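PDB 3ALJ: 2-methyl-3-hydroxypyridine-5-carboxylic acid oxygenase from Mesorhizobium loti, which probably uses bound FAD to catalyse oxygenation and ring opening of 2-methyl-3-hydroxypyridine-5-carboxylic acid. Local coordinates for residues I180-P185 with I257-L262; I200-F205 with F249-P254; Q210-S215 with E243-M248. All blocks are in the same frame, centred on the assembly; numbering follows the deposited sequence.

How the contacts relate
One sheet with helices laid against a face is the principle these three contacts illustrate. Contacts 2 and 3 lie with their centres about 4 Å apart: strands 199-203 and 211-216 are neighbours in the seven-stranded mixed sheet, joined by a probable hydrogen bond from M202 N to I212 O (2.7 Å) and a salt bridge between D201 OD2 and R211 NH1 (2.8 Å). Contact 1, centred about 14 Å from contact 2 and 12 Å from contact 3, uses strand 170-185 of the same sheet and the helix 253-260 that contact 2 leads into. It also holds R181, which reaches the flavin; the R211 side chain of contact 3 stays about 9 Å from FAD.

Contact 1: residues I180-P185 with I257-L262; sequences IRLIVP and IEAAKL. With FAD (flavin-adenine dinucleotide), chain B.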
loop_
_atom_site.group_PDB
_atom_site.type_symbol
_atom_site.label_atom_id
_atom_site.label_comp_id
_atom_site.label_asym_id
_atom_site.label_seq_id
_atom_site.Cartn_x
_atom_site.Cartn_y
_atom_site.Cartn_z
ATOM N N ILE A 180 -10.369 3.487 -11.034
ATOM C CA ILE A 180 -10.052 4.939 -11.111
ATOM C C ILE A 180 -10.085 5.437 -9.693
ATOM O O ILE A 180 -11.165 5.470 -9.056
ATOM C CB ILE A 180 -11.096 5.674 -11.983
ATOM C CG1 ILE A 180 -11.094 5.072 -13.371
ATOM C CG2 ILE A 180 -10.679 7.173 -11.991
ATOM C CD1 ILE A 180 -12.451 5.423 -14.163
ATOM N N ARG A 181 -8.928 5.868 -9.110
ATOM C CA ARG A 181 -8.864 6.341 -7.721
ATOM C C ARG A 181 -8.619 7.856 -7.727
ATOM O O ARG A 181 -7.734 8.346 -8.430
ATOM C CB ARG A 181 -7.699 5.614 -7.046
ATOM C CG ARG A 181 -7.879 4.119 -6.793
ATOM C CD ARG A 181 -6.651 3.531 -6.214
ATOM N NE ARG A 181 -5.643 3.404 -7.264
ATOM C CZ ARG A 181 -4.395 3.050 -7.019
ATOM N NH1 ARG A 181 -4.000 2.708 -5.810
ATOM N NH2 ARG A 181 -3.557 2.969 -8.061
ATOM N N LEU A 182 -9.440 8.557 -6.951
ATOM C CA LEU A 182 -9.387 10.016 -6.983
ATOM C C LEU A 182 -9.651 10.559 -5.579
ATOM O O LEU A 182 -10.271 9.925 -4.714
ATOM C CB LEU A 182 -10.531 10.599 -7.849
ATOM C CG LEU A 182 -10.721 9.957 -9.193
ATOM C CD1 LEU A 182 -11.962 10.319 -9.958
ATOM C CD2 LEU A 182 -9.590 10.400 -10.078
ATOM N N ILE A 183 -9.117 11.792 -5.347
ATOM C CA ILE A 183 -9.467 12.636 -4.222
ATOM C C ILE A 183 -10.323 13.752 -4.692
ATOM O O ILE A 183 -9.927 14.513 -5.638
ATOM C CB ILE A 183 -8.220 13.142 -3.461
ATOM C CG1 ILE A 183 -7.220 12.041 -3.037
ATOM C CG2 ILE A 183 -8.633 14.009 -2.280
ATOM C CD1 ILE A 183 -7.868 10.924 -2.088
ATOM N N VAL A 184 -11.473 13.901 -4.040
ATOM C CA VAL A 184 -12.409 15.030 -4.270
ATOM C C VAL A 184 -12.786 15.633 -2.923
ATOM O O VAL A 184 -12.559 15.091 -1.841
ATOM C CB VAL A 184 -13.687 14.605 -5.039
ATOM C CG1 VAL A 184 -13.248 14.067 -6.413
ATOM C CG2 VAL A 184 -14.435 13.495 -4.259
ATOM N N PRO A 185 -13.359 16.838 -2.911
ATOM C CA PRO A 185 -13.925 17.380 -1.690
ATOM C C PRO A 185 -15.037 16.502 -1.106
ATOM O O PRO A 185 -15.718 15.784 -1.881
ATOM C CB PRO A 185 -14.494 18.777 -2.154
ATOM C CG PRO A 185 -13.837 19.045 -3.403
ATOM C CD PRO A 185 -13.583 17.710 -4.083
ATOM N N ILE A 257 -19.555 15.039 -9.560
ATOM C CA ILE A 257 -19.362 16.207 -10.444
ATOM C C ILE A 257 -17.951 16.724 -10.196
ATOM O O ILE A 257 -17.261 17.090 -11.171
ATOM C CB ILE A 257 -20.464 17.260 -10.105
ATOM C CG1 ILE A 257 -21.786 16.782 -10.720
ATOM C CG2 ILE A 257 -20.059 18.690 -10.645
ATOM C CD1 ILE A 257 -23.013 17.599 -10.227
ATOM N N GLU A 258 -17.465 16.778 -8.924
ATOM C CA GLU A 258 -16.077 17.211 -8.675
ATOM C C GLU A 258 -15.093 16.244 -9.293
ATOM O O GLU A 258 -14.080 16.645 -9.910
ATOM C CB GLU A 258 -15.749 17.427 -7.208
ATOM C CG GLU A 258 -16.791 18.393 -6.543
ATOM C CD GLU A 258 -16.755 19.782 -7.199
ATOM O OE1 GLU A 258 -15.663 20.239 -7.552
ATOM O OE2 GLU A 258 -17.879 20.368 -7.429
ATOM N N ALA A 259 -15.416 14.936 -9.266
ATOM C CA ALA A 259 -14.494 13.966 -9.870
ATOM C C ALA A 259 -14.280 14.076 -11.328
ATOM O O ALA A 259 -13.174 13.830 -11.890
ATOM C CB ALA A 259 -14.965 12.504 -9.518
ATOM N N ALA A 260 -15.394 14.432 -12.002
ATOM C CA ALA A 260 -15.384 14.540 -13.444
ATOM C C ALA A 260 -14.516 15.722 -13.950
ATOM O O ALA A 260 -14.140 15.646 -15.138
ATOM C CB ALA A 260 -16.852 14.646 -13.965
ATOM N N LYS A 261 -14.187 16.657 -13.073
ATOM C CA LYS A 261 -13.244 17.782 -13.439
ATOM C C LYS A 261 -11.784 17.355 -13.514
ATOM O O LYS A 261 -10.939 18.149 -13.980
ATOM C CB LYS A 261 -13.359 18.878 -12.418
ATOM C CG LYS A 261 -14.774 19.426 -12.374
ATOM C CD LYS A 261 -14.840 20.400 -11.269
ATOM C CE LYS A 261 -16.238 21.105 -11.305
ATOM N NZ LYS A 261 -16.422 21.875 -10.086
ATOM N N LEU A 262 -11.437 16.168 -13.008
ATOM C CA LEU A 262 -10.050 15.757 -12.872
ATOM C C LEU A 262 -9.538 15.111 -14.149
ATOM O O LEU A 262 -9.805 13.940 -14.493
ATOM C CB LEU A 262 -9.919 14.773 -11.647
ATOM C CG LEU A 262 -10.289 15.331 -10.258
ATOM C CD1 LEU A 262 -10.350 14.229 -9.154
ATOM C CD2 LEU A 262 -9.213 16.357 -9.849
HETATM P PA FAD B . 5.979 1.624 -4.640
HETATM O O1A FAD B . 4.975 2.324 -3.779
HETATM O O2A FAD B . 5.651 1.298 -5.979
HETATM O O5B FAD B . 7.283 2.530 -4.606
HETATM C C5B FAD B . 8.475 2.167 -5.377
HETATM C C4B FAD B . 9.189 3.498 -5.495
HETATM O O4B FAD B . 10.423 3.102 -6.187
HETATM C C3B FAD B . 8.546 4.492 -6.390
HETATM O O3B FAD B . 8.578 5.812 -5.809
HETATM C C2B FAD B . 9.343 4.352 -7.737
HETATM O O2B FAD B . 9.387 5.568 -8.503
HETATM C C1B FAD B . 10.734 4.064 -7.276
HETATM N N9A FAD B . 11.492 3.241 -8.164
HETATM C C8A FAD B . 11.069 2.286 -9.060
HETATM N N7A FAD B . 12.105 1.675 -9.653
HETATM C C5A FAD B . 13.244 2.266 -9.128
HETATM C C6A FAD B . 14.601 1.993 -9.287
HETATM N N6A FAD B . 15.023 1.027 -10.171
HETATM N N1A FAD B . 15.448 2.744 -8.580
HETATM C C2A FAD B . 15.051 3.719 -7.753
HETATM N N3A FAD B . 13.739 4.013 -7.518
HETATM C C4A FAD B . 12.858 3.238 -8.208
HETATM N N1 FAD B . -2.022 -1.064 0.096
HETATM C C2 FAD B . -2.465 -0.819 1.316
HETATM O O2 FAD B . -1.808 -1.067 2.339
HETATM N N3 FAD B . -3.735 -0.271 1.496
HETATM C C4 FAD B . -4.546 0.069 0.412
HETATM O O4 FAD B . -5.638 0.714 0.631
HETATM C C4X FAD B . -4.060 -0.218 -0.851
HETATM N N5 FAD B . -4.899 0.003 -1.997
HETATM C C5X FAD B . -4.431 -0.351 -3.249
HETATM C C6 FAD B . -5.262 -0.248 -4.378
HETATM C C7 FAD B . -4.780 -0.537 -5.629
HETATM C C7M FAD B . -5.724 -0.393 -6.858
HETATM C C8 FAD B . -3.493 -1.004 -5.794
HETATM C C8M FAD B . -2.925 -1.377 -7.182
HETATM C C9 FAD B . -2.654 -1.119 -4.677
HETATM C C9A FAD B . -3.134 -0.834 -3.375
HETATM N N10 FAD B . -2.294 -0.988 -2.186
HETATM C C10 FAD B . -2.789 -0.725 -0.964
HETATM C "C1'" FAD B . -0.871 -1.549 -2.357
HETATM C "C2'" FAD B . 0.125 -0.397 -2.314
HETATM O "O2'" FAD B . -0.216 0.563 -3.336
HETATM C "C3'" FAD B . 1.527 -0.926 -2.672
HETATM O "O3'" FAD B . 1.628 -2.293 -2.121
HETATM C "C4'" FAD B . 2.636 -0.166 -2.072
HETATM O "O4'" FAD B . 2.581 1.175 -2.636
HETATM C "C5'" FAD B . 3.968 -0.733 -2.440
HETATM O "O5'" FAD B . 4.984 0.071 -1.849
HETATM P P FAD B . 6.459 -0.145 -2.374
HETATM O O1P FAD B . 7.270 0.843 -1.648
HETATM O O2P FAD B . 6.864 -1.586 -2.348
HETATM O O3P FAD B . 6.388 0.224 -3.947
#
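L182 and V184, alternate residues of one strand, meet A259 of helix 253-260 and L262 of the segment that follows. L182 CD1 rests against A259 CB at 3.7 Å, while the L182 and L262 side chains run alongside each other with opposite sense. L262 CD1 reaches farther in, to 3.6 Å from I183 O. V184 CG1 stands beside its own backbone N (chi1 -61°) and is placed 3.7 Å from A259 CA, where the small alanine lets the helix backbone come close. At the outer end, P185 CD lies 3.8 Å from E258 CB, the two side chains crossing at about a right angle. K261 NZ forms a salt bridge with E258 OE1 (3.1 Å), on the syn side but 28° out of the carboxylate plane. Backbone bonds of L182 to L224 and V184 to L222 hold the strand in its sheet. R181 leaves for the flavin: its guanidinium lies with one face over the FAD methyl C7M, which sits 3.6 Å from that plane, and its NH2 forms a salt bridge with D268. The chemistry thus divides, with apolar contacts joining helix to sheet and a charged group packed against the dimethylbenzene end of the isoalloxazine.

Contact 2: residues I200-F205 with F249-P254; sequences IDMWNF and FPFLEP
M202 is the residue of strand 199-203 that packs most widely on the turn entering helix 253-260, and it does so through Met-aromatic contacts, in the layer where helices cover the sheet of this FAD-dependent oxygenase. Its CB meets F249 CE2 at 3.7 Å. Beyond CG the chain runs extended (chi2 166°), which carries the sulfur past F249 to F251 and L252. SD lies at the edge of the F251 ring, 3.6 Å from F251 CE2, the line to the ring centre 80° off the normal. The M202 and L252 side chains meet tip to tip, with M202 SD 3.8 Å from L252 CD1. F251 is in turn edge-to-face with W85 of strand 82-86, and a backbone bond from L252 N to F249 O closes the turn. The M202 carbonyl oxygen also takes part, lying in the plane of the F249 ring at its edge, 3.5 Å from F249 CE2; such an in-plane approach sets the oxygen against the slightly positive rim of hydrogens. The backbone of M202 bonds to I212 in the adjoining strand, while W203 turns away from the helix side. N204 points back toward it, and its amide comes in against F249 with the two planes 80° apart. N204 OD1 bonds weakly to H87 ND1 and ND2 weakly to Q210 O, and N204 ND2 lies 3.4 Å from F249 CZ.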
loop_
_atom_site.group_PDB
_atom_site.type_symbol
_atom_site.label_atom_id
_atom_site.label_comp_id
_atom_site.label_asym_id
_atom_site.label_seq_id
_atom_site.Cartn_x
_atom_site.Cartn_y
_atom_site.Cartn_z
ATOM N N ILE A 200 -18.011 3.169 2.787
ATOM C CA ILE A 200 -19.145 2.460 2.169
ATOM C C ILE A 200 -18.631 1.845 0.873
ATOM O O ILE A 200 -18.251 2.561 -0.104
ATOM C CB ILE A 200 -20.331 3.396 1.856
ATOM C CG1 ILE A 200 -20.677 4.264 3.080
ATOM C CG2 ILE A 200 -21.551 2.484 1.506
ATOM C CD1 ILE A 200 -21.756 5.341 2.729
ATOM N N ASP A 201 -18.635 0.511 0.805
ATOM C CA ASP A 201 -18.243 -0.219 -0.425
ATOM C C ASP A 201 -19.511 -0.528 -1.177
ATOM O O ASP A 201 -20.300 -1.387 -0.747
ATOM C CB ASP A 201 -17.472 -1.498 -0.026
ATOM C CG ASP A 201 -16.846 -2.116 -1.221
ATOM O OD1 ASP A 201 -16.925 -1.518 -2.337
ATOM O OD2 ASP A 201 -16.232 -3.198 -1.107
ATOM N N MET A 202 -19.748 0.259 -2.236
ATOM C CA MET A 202 -21.045 0.258 -2.919
ATOM C C MET A 202 -20.975 -0.583 -4.180
ATOM O O MET A 202 -20.480 -0.172 -5.247
ATOM C CB MET A 202 -21.429 1.691 -3.326
ATOM C CG MET A 202 -21.385 2.669 -2.147
ATOM S SD MET A 202 -21.443 4.348 -2.777
ATOM C CE MET A 202 -21.836 5.325 -1.284
ATOM N N TRP A 203 -21.417 -1.850 -4.053
ATOM C CA TRP A 203 -21.346 -2.810 -5.188
ATOM C C TRP A 203 -22.644 -2.838 -5.995
ATOM O O TRP A 203 -23.794 -2.683 -5.449
ATOM C CB TRP A 203 -21.244 -4.217 -4.618
ATOM C CG TRP A 203 -19.832 -4.535 -4.070
ATOM C CD1 TRP A 203 -19.305 -4.200 -2.852
ATOM C CD2 TRP A 203 -18.854 -5.312 -4.742
ATOM N NE1 TRP A 203 -18.037 -4.771 -2.767
ATOM C CE2 TRP A 203 -17.738 -5.450 -3.919
ATOM C CE3 TRP A 203 -18.792 -5.895 -6.023
ATOM C CZ2 TRP A 203 -16.571 -6.137 -4.308
ATOM C CZ3 TRP A 203 -17.647 -6.600 -6.408
ATOM C CH2 TRP A 203 -16.567 -6.716 -5.578
ATOM N N ASN A 204 -22.498 -3.134 -7.293
ATOM C CA ASN A 204 -23.644 -3.481 -8.139
ATOM C C ASN A 204 -23.168 -4.443 -9.185
ATOM O O ASN A 204 -22.077 -4.260 -9.716
ATOM C CB ASN A 204 -24.182 -2.248 -8.902
ATOM C CG ASN A 204 -24.673 -1.171 -8.001
ATOM O OD1 ASN A 204 -25.891 -1.136 -7.592
ATOM N ND2 ASN A 204 -23.859 -0.190 -7.661
ATOM N N PHE A 205 -24.025 -5.423 -9.477
ATOM C CA PHE A 205 -23.894 -6.235 -10.706
ATOM C C PHE A 205 -24.982 -5.917 -11.693
ATOM O O PHE A 205 -24.785 -6.291 -12.860
ATOM C CB PHE A 205 -23.889 -7.707 -10.316
ATOM C CG PHE A 205 -22.784 -8.090 -9.375
ATOM C CD1 PHE A 205 -21.455 -7.923 -9.739
ATOM C CD2 PHE A 205 -23.032 -8.533 -8.118
ATOM C CE1 PHE A 205 -20.401 -8.282 -8.768
ATOM C CE2 PHE A 205 -22.032 -8.900 -7.226
ATOM C CZ PHE A 205 -20.734 -8.787 -7.570
ATOM N N PHE A 249 -25.002 5.757 -9.006
ATOM C CA PHE A 249 -24.685 6.261 -7.661
ATOM C C PHE A 249 -25.185 7.681 -7.527
ATOM O O PHE A 249 -24.427 8.625 -7.250
ATOM C CB PHE A 249 -23.176 6.213 -7.412
ATOM C CG PHE A 249 -22.591 4.819 -7.680
ATOM C CD1 PHE A 249 -22.235 4.418 -8.977
ATOM C CD2 PHE A 249 -22.374 3.849 -6.632
ATOM C CE1 PHE A 249 -21.745 3.164 -9.264
ATOM C CE2 PHE A 249 -21.842 2.557 -6.901
ATOM C CZ PHE A 249 -21.539 2.181 -8.218
ATOM N N PRO A 250 -26.528 7.792 -7.643
ATOM C CA PRO A 250 -27.021 9.185 -7.727
ATOM C C PRO A 250 -26.867 9.955 -6.470
ATOM O O PRO A 250 -26.715 11.167 -6.479
ATOM C CB PRO A 250 -28.515 8.960 -8.140
ATOM C CG PRO A 250 -28.847 7.593 -7.561
ATOM C CD PRO A 250 -27.559 6.759 -7.966
ATOM N N PHE A 251 -26.809 9.276 -5.326
ATOM C CA PHE A 251 -26.621 9.857 -4.025
ATOM C C PHE A 251 -25.195 10.473 -3.828
ATOM O O PHE A 251 -24.941 11.200 -2.833
ATOM C CB PHE A 251 -26.940 8.830 -2.955
ATOM C CG PHE A 251 -26.425 7.491 -3.321
ATOM C CD1 PHE A 251 -27.299 6.558 -3.888
ATOM C CD2 PHE A 251 -25.069 7.159 -3.181
ATOM C CE1 PHE A 251 -26.815 5.313 -4.384
ATOM C CE2 PHE A 251 -24.589 5.930 -3.647
ATOM C CZ PHE A 251 -25.413 5.010 -4.249
ATOM N N LEU A 252 -24.271 10.111 -4.753
ATOM C CA LEU A 252 -22.926 10.776 -4.729
ATOM C C LEU A 252 -22.737 11.830 -5.811
ATOM O O LEU A 252 -21.617 12.290 -6.002
ATOM C CB LEU A 252 -21.815 9.639 -4.926
ATOM C CG LEU A 252 -21.685 8.630 -3.784
ATOM C CD1 LEU A 252 -20.434 7.738 -4.053
ATOM C CD2 LEU A 252 -21.441 9.431 -2.541
ATOM N N GLU A 253 -23.814 12.244 -6.493
ATOM C CA GLU A 253 -23.645 13.213 -7.565
ATOM C C GLU A 253 -22.817 14.447 -7.189
ATOM O O GLU A 253 -21.946 14.807 -7.989
ATOM C CB GLU A 253 -25.014 13.646 -8.116
ATOM C CG GLU A 253 -24.889 14.736 -9.208
ATOM C CD GLU A 253 -26.295 15.011 -9.796
ATOM O OE1 GLU A 253 -27.309 14.778 -9.087
ATOM O OE2 GLU A 253 -26.366 15.344 -11.002
ATOM N N PRO A 254 -22.963 15.086 -6.027
ATOM C CA PRO A 254 -22.106 16.304 -5.743
ATOM C C PRO A 254 -20.583 15.992 -5.837
ATOM O O PRO A 254 -19.812 16.694 -6.528
ATOM C CB PRO A 254 -22.529 16.719 -4.349
ATOM C CG PRO A 254 -23.982 16.130 -4.216
ATOM C CD PRO A 254 -23.945 14.812 -4.974
#

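Contact 3: residues Q210-S215 with E243-M248; sequences QRILYS and EVWVEM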
loop_
_atom_site.group_PDB
_atom_site.type_symbol
_atom_site.label_atom_id
_atom_site.label_comp_id
_atom_site.label_asym_id
_atom_site.label_seq_id
_atom_site.Cartn_x
_atom_site.Cartn_y
_atom_site.Cartn_z
ATOM N N GLN A 210 -20.676 -2.127 -11.710
ATOM C CA GLN A 210 -20.054 -0.870 -11.329
ATOM C C GLN A 210 -20.016 -0.857 -9.814
ATOM O O GLN A 210 -21.050 -1.126 -9.170
ATOM C CB GLN A 210 -20.748 0.454 -11.801
ATOM C CG GLN A 210 -20.588 0.647 -13.328
ATOM C CD GLN A 210 -21.303 1.918 -13.790
ATOM O OE1 GLN A 210 -22.002 1.805 -14.779
ATOM N NE2 GLN A 210 -21.106 3.061 -13.243
ATOM N N ARG A 211 -18.907 -0.411 -9.262
ATOM C CA ARG A 211 -18.728 -0.326 -7.803
ATOM C C ARG A 211 -18.049 0.961 -7.502
ATOM O O ARG A 211 -17.094 1.365 -8.218
ATOM C CB ARG A 211 -17.867 -1.547 -7.426
ATOM C CG ARG A 211 -17.319 -1.533 -5.956
ATOM C CD ARG A 211 -16.308 -2.671 -5.875
ATOM N NE ARG A 211 -15.726 -2.781 -4.527
ATOM C CZ ARG A 211 -14.648 -3.510 -4.243
ATOM N NH1 ARG A 211 -14.191 -3.594 -2.967
ATOM N NH2 ARG A 211 -13.973 -4.175 -5.230
ATOM N N ILE A 212 -18.399 1.578 -6.386
ATOM C CA ILE A 212 -17.585 2.700 -5.824
ATOM C C ILE A 212 -17.230 2.305 -4.378
ATOM O O ILE A 212 -18.120 2.017 -3.556
ATOM C CB ILE A 212 -18.342 4.042 -5.774
ATOM C CG1 ILE A 212 -18.546 4.455 -7.239
ATOM C CG2 ILE A 212 -17.585 5.113 -4.966
ATOM C CD1 ILE A 212 -19.178 5.944 -7.440
ATOM N N LEU A 213 -15.923 2.371 -4.025
ATOM C CA LEU A 213 -15.527 2.348 -2.597
ATOM C C LEU A 213 -15.406 3.825 -2.213
ATOM O O LEU A 213 -14.594 4.605 -2.748
ATOM C CB LEU A 213 -14.179 1.621 -2.473
ATOM C CG LEU A 213 -13.708 1.606 -1.007
ATOM C CD1 LEU A 213 -14.666 0.694 -0.199
ATOM C CD2 LEU A 213 -12.272 0.996 -0.870
ATOM N N TYR A 214 -16.217 4.182 -1.226
ATOM C CA TYR A 214 -16.338 5.566 -0.689
ATOM C C TYR A 214 -15.562 5.616 0.632
ATOM O O TYR A 214 -15.871 4.896 1.572
ATOM C CB TYR A 214 -17.883 5.840 -0.509
ATOM C CG TYR A 214 -18.250 7.077 0.261
ATOM C CD1 TYR A 214 -18.233 7.104 1.670
ATOM C CD2 TYR A 214 -18.502 8.225 -0.428
ATOM C CE1 TYR A 214 -18.605 8.299 2.373
ATOM C CE2 TYR A 214 -18.879 9.435 0.226
ATOM C CZ TYR A 214 -18.901 9.385 1.578
ATOM O OH TYR A 214 -19.158 10.561 2.337
ATOM N N SER A 215 -14.518 6.497 0.657
ATOM C CA SER A 215 -13.493 6.387 1.703
ATOM C C SER A 215 -13.078 7.768 2.243
ATOM O O SER A 215 -12.165 8.439 1.719
ATOM C CB SER A 215 -12.236 5.723 1.138
ATOM O OG SER A 215 -12.617 4.422 0.623
ATOM N N GLU A 243 -22.126 10.769 -16.479
ATOM C CA GLU A 243 -23.468 10.188 -16.466
ATOM C C GLU A 243 -23.550 8.742 -16.064
ATOM O O GLU A 243 -24.511 8.344 -15.356
ATOM C CB GLU A 243 -24.149 10.409 -17.844
ATOM C CG GLU A 243 -25.623 9.871 -17.955
ATOM C CD GLU A 243 -26.143 9.821 -19.397
ATOM O OE1 GLU A 243 -25.422 9.447 -20.378
ATOM O OE2 GLU A 243 -27.343 10.143 -19.552
ATOM N N VAL A 244 -22.597 7.910 -16.460
ATOM C CA VAL A 244 -22.716 6.496 -16.165
ATOM C C VAL A 244 -22.488 6.259 -14.670
ATOM O O VAL A 244 -23.058 5.312 -14.125
ATOM C CB VAL A 244 -21.760 5.629 -17.029
ATOM C CG1 VAL A 244 -20.297 5.533 -16.556
ATOM C CG2 VAL A 244 -22.296 4.311 -17.305
ATOM N N TRP A 245 -21.727 7.138 -14.032
ATOM C CA TRP A 245 -21.466 7.008 -12.575
ATOM C C TRP A 245 -22.614 7.616 -11.790
ATOM O O TRP A 245 -23.128 7.017 -10.811
ATOM C CB TRP A 245 -20.112 7.611 -12.167
ATOM C CG TRP A 245 -18.945 6.707 -12.666
ATOM C CD1 TRP A 245 -18.181 6.866 -13.761
ATOM C CD2 TRP A 245 -18.646 5.394 -12.187
ATOM N NE1 TRP A 245 -17.326 5.810 -13.960
ATOM C CE2 TRP A 245 -17.650 4.847 -13.019
ATOM C CE3 TRP A 245 -19.083 4.632 -11.095
ATOM C CZ2 TRP A 245 -17.106 3.611 -12.781
ATOM C CZ3 TRP A 245 -18.531 3.408 -10.862
ATOM C CH2 TRP A 245 -17.581 2.879 -11.682
ATOM N N VAL A 246 -23.110 8.799 -12.209
ATOM C CA VAL A 246 -24.275 9.364 -11.508
ATOM C C VAL A 246 -25.517 8.459 -11.662
ATOM O O VAL A 246 -26.321 8.304 -10.656
ATOM C CB VAL A 246 -24.530 10.806 -12.011
ATOM C CG1 VAL A 246 -25.921 11.364 -11.437
ATOM C CG2 VAL A 246 -23.385 11.714 -11.596
ATOM N N GLU A 247 -25.697 7.797 -12.811
ATOM C CA GLU A 247 -26.884 6.929 -12.980
ATOM C C GLU A 247 -26.926 5.849 -11.888
ATOM O O GLU A 247 -28.020 5.557 -11.373
ATOM C CB GLU A 247 -26.908 6.285 -14.359
ATOM C CG GLU A 247 -28.068 5.283 -14.467
ATOM C CD GLU A 247 -28.173 4.618 -15.853
ATOM O OE1 GLU A 247 -27.101 4.278 -16.482
ATOM O OE2 GLU A 247 -29.351 4.452 -16.287
ATOM N N MET A 248 -25.772 5.234 -11.570
ATOM C CA MET A 248 -25.821 4.113 -10.623
ATOM C C MET A 248 -25.446 4.534 -9.222
ATOM O O MET A 248 -25.754 3.778 -8.348
ATOM C CB MET A 248 -25.005 2.866 -11.162
ATOM C CG MET A 248 -25.918 1.816 -12.239
ATOM S SD MET A 248 -24.722 0.742 -12.791
ATOM C CE MET A 248 -24.812 -0.281 -11.291
#
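The side-chain amide of Q210 is gripped at both ends. NE2 gives a hydrogen bond of 3.1 Å to V244 O, nearly straight at 159°; the acceptor lies close to the plane of the Q210 amide, but the donor stands well above the carbonyl plane of V244, 59° out of it. Q210 OE1 accepts a hydrogen bond from R208 NE and also lies 3.6 Å from V244 CG2 and 3.5 Å from M248 SD. The two polar partners together should fix the rotation of the amide in this buried place. The same NE2 hangs over one face of the W245 indole, offset toward the rim and 3.3 Å from W245 CE3, with the amide and ring planes 74° apart. An extended chain carries the Q210 amide to the helix, with Q210 CB lying 3.8 Å from W245 CZ3. I212, two residues on and on the same side of the strand, adds CG1 at 3.8 Å from W245 CZ3, and R211 O approaches the six-membered ring obliquely. R211 itself points away from the helix. L256 of helix 253-260 touches both I212 and W245. This is helix-on-sheet packing, in which helix 242-248 lies on the strand 211-216 region through Q210 and I212, in the large mixed sheet of a flavoprotein of the FAD-binding family.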